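PDB 3LLZ: agglutinin alpha chain from Maclura pomifera, which binds D-galactose and recognises the T-antigen disaccharide Gal-beta1,3-GalNAc as a lectin of the jacalin family. Local coordinates for residues F4-Y9 against L28-D33. Residues are numbered along the deposited sequence; the frame is centred on the assembly and turned at random.
Sequences FDDGAY and LRVTYD
Tyr9 and Tyr32 lie one upon the other in an offset stack, ring centroids 4.0 Å apart and planes only 11° from parallel. Tyr9 CD1 sits over the centre of the Tyr32 ring, 3.4 Å from Tyr32 CG, while Val30 CG1 covers the opposite face, so a flat aromatic fits this slot between a ring and a methyl. Tyrosine adds a polar end: the hydroxyl of Tyr32 donates to Asp6 OD2 over 2.7 Å, meeting the lone pair that faces away from OD1. The carboxylate stands almost upright to the ring, at 85°, with OD2 at the ring's edge and in its plane. These residues lie inside a jacalin-type lectin domain, a beta-prism of three antiparallel sheets, where the chain leaving strand 2-5 packs on the inner side of strand 25-34. Towards the strand 2-5 end, Phe4 CZ approaches Leu28 CD1 at 4.3 Å, a looser apolar contact near Ile120. Asp6 suits the buried junction because both its oxygens find donors: OD2 also accepts from a water that in turn takes the Val30 N-H, and OD1 is bonded to His44. With CG anti to its carbonyl carbon (chi1 -57°), the Tyr9 ring lies back along its own segment, and its OH reaches Asp6 O at 2.6 Å. That bond closes the turn through Gly7, whose positive phi, with its psi, would jam a beta carbon against Asp6 O, so glycine suits the place.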
loop_
_atom_site.group_PDB
_atom_site.type_symbol
_atom_site.label_atom_id
_atom_site.label_comp_id
_atom_site.label_asym_id
_atom_site.label_seq_id
_atom_site.Cartn_x
_atom_site.Cartn_y
_atom_site.Cartn_z
ATOM N N PHE A 4 -11.514 -18.423 -10.912
ATOM C CA PHE A 4 -10.411 -17.758 -11.586
ATOM C C PHE A 4 -9.910 -16.645 -10.689
ATOM O O PHE A 4 -10.616 -16.193 -9.788
ATOM C CB PHE A 4 -10.839 -17.179 -12.938
ATOM C CG PHE A 4 -11.726 -15.967 -12.837
ATOM C CD1 PHE A 4 -13.110 -16.105 -12.762
ATOM C CD2 PHE A 4 -11.175 -14.683 -12.824
ATOM C CE1 PHE A 4 -13.937 -14.987 -12.679
ATOM C CE2 PHE A 4 -11.994 -13.556 -12.739
ATOM C CZ PHE A 4 -13.378 -13.710 -12.667
ATOM N N ASP A 5 -8.683 -16.216 -10.939
ATOM C CA ASP A 5 -8.079 -15.149 -10.164
ATOM C C ASP A 5 -7.011 -14.537 -11.053
ATOM O O ASP A 5 -5.928 -15.100 -11.202
ATOM C CB ASP A 5 -7.444 -15.722 -8.893
ATOM C CG ASP A 5 -6.990 -14.645 -7.930
ATOM O OD1 ASP A 5 -6.858 -13.483 -8.355
ATOM O OD2 ASP A 5 -6.759 -14.973 -6.746
ATOM N N ASP A 6 -7.323 -13.400 -11.663
ATOM C CA ASP A 6 -6.369 -12.737 -12.542
ATOM C C ASP A 6 -5.188 -12.181 -11.762
ATOM O O ASP A 6 -4.096 -12.023 -12.307
ATOM C CB ASP A 6 -7.033 -11.587 -13.308
ATOM C CG ASP A 6 -8.034 -12.067 -14.341
ATOM O OD1 ASP A 6 -8.019 -13.269 -14.679
ATOM O OD2 ASP A 6 -8.825 -11.233 -14.822
ATOM N N GLY A 7 -5.407 -11.874 -10.489
ATOM C CA GLY A 7 -4.337 -11.307 -9.694
ATOM C C GLY A 7 -4.341 -9.796 -9.832
ATOM O O GLY A 7 -5.327 -9.210 -10.295
ATOM N N ALA A 8 -3.234 -9.160 -9.457
ATOM C CA ALA A 8 -3.130 -7.709 -9.511
ATOM C C ALA A 8 -2.237 -7.177 -10.623
ATOM O O ALA A 8 -1.244 -7.806 -10.994
ATOM C CB ALA A 8 -2.642 -7.186 -8.170
ATOM N N TYR A 9 -2.601 -6.007 -11.140
ATOM C CA TYR A 9 -1.855 -5.346 -12.206
ATOM C C TYR A 9 -1.740 -3.865 -11.858
ATOM O O TYR A 9 -1.874 -3.498 -10.692
ATOM C CB TYR A 9 -2.567 -5.555 -13.549
ATOM C CG TYR A 9 -2.762 -7.020 -13.874
ATOM C CD1 TYR A 9 -3.780 -7.759 -13.272
ATOM C CD2 TYR A 9 -1.878 -7.688 -14.719
ATOM C CE1 TYR A 9 -3.913 -9.131 -13.498
ATOM C CE2 TYR A 9 -2.002 -9.064 -14.949
ATOM C CZ TYR A 9 -3.020 -9.775 -14.335
ATOM O OH TYR A 9 -3.140 -11.132 -14.542
ATOM N N LEU A 28 -16.243 -13.335 -18.936
ATOM C CA LEU A 28 -15.573 -12.046 -18.931
ATOM C C LEU A 28 -14.073 -12.191 -19.140
ATOM O O LEU A 28 -13.466 -13.200 -18.769
ATOM C CB LEU A 28 -15.871 -11.302 -17.630
ATOM C CG LEU A 28 -15.293 -11.794 -16.309
ATOM C CD1 LEU A 28 -13.873 -11.277 -16.154
ATOM C CD2 LEU A 28 -16.147 -11.273 -15.161
ATOM N N ARG A 29 -13.489 -11.181 -19.771
ATOM C CA ARG A 29 -12.062 -11.161 -20.054
ATOM C C ARG A 29 -11.604 -9.726 -19.892
ATOM O O ARG A 29 -12.125 -8.817 -20.535
ATOM C CB ARG A 29 -11.794 -11.636 -21.483
ATOM C CG ARG A 29 -10.324 -11.852 -21.806
ATOM C CD ARG A 29 -10.158 -12.229 -23.273
ATOM N NE ARG A 29 -8.762 -12.415 -23.660
ATOM C CZ ARG A 29 -8.050 -13.514 -23.428
ATOM N NH1 ARG A 29 -6.785 -13.587 -23.820
ATOM N NH2 ARG A 29 -8.601 -14.547 -22.814
ATOM N N VAL A 30 -10.627 -9.530 -19.021
ATOM C CA VAL A 30 -10.121 -8.201 -18.751
ATOM C C VAL A 30 -8.749 -7.953 -19.354
ATOM O O VAL A 30 -7.877 -8.820 -19.324
ATOM C CB VAL A 30 -10.030 -7.964 -17.227
ATOM C CG1 VAL A 30 -9.519 -6.557 -16.945
ATOM C CG2 VAL A 30 -11.391 -8.187 -16.581
ATOM N N THR A 31 -8.576 -6.771 -19.930
ATOM C CA THR A 31 -7.287 -6.374 -20.469
ATOM C C THR A 31 -6.788 -5.344 -19.465
ATOM O O THR A 31 -7.354 -4.258 -19.327
ATOM C CB THR A 31 -7.399 -5.724 -21.854
ATOM O OG1 THR A 31 -7.890 -6.689 -22.791
ATOM C CG2 THR A 31 -6.033 -5.234 -22.316
ATOM N N TYR A 32 -5.740 -5.711 -18.739
ATOM C CA TYR A 32 -5.171 -4.841 -17.725
ATOM C C TYR A 32 -4.043 -4.024 -18.288
ATOM O O TYR A 32 -3.612 -4.223 -19.428
ATOM C CB TYR A 32 -4.588 -5.681 -16.589
ATOM C CG TYR A 32 -5.594 -6.512 -15.848
ATOM C CD1 TYR A 32 -6.345 -5.960 -14.814
ATOM C CD2 TYR A 32 -5.822 -7.841 -16.195
ATOM C CE1 TYR A 32 -7.300 -6.709 -14.143
ATOM C CE2 TYR A 32 -6.777 -8.600 -15.530
ATOM C CZ TYR A 32 -7.515 -8.024 -14.507
ATOM O OH TYR A 32 -8.484 -8.757 -13.864
ATOM N N ASP A 33 -3.580 -3.079 -17.482
ATOM C CA ASP A 33 -2.407 -2.323 -17.853
ATOM C C ASP A 33 -1.375 -2.982 -16.960
ATOM O O ASP A 33 -1.642 -3.253 -15.786
ATOM C CB ASP A 33 -2.493 -0.844 -17.484
ATOM C CG ASP A 33 -1.169 -0.123 -17.713
ATOM O OD1 ASP A 33 -0.396 0.062 -16.746
ATOM O OD2 ASP A 33 -0.888 0.233 -18.872
HETATM O O HOH W 1 -9.742 -11.695 -17.440
#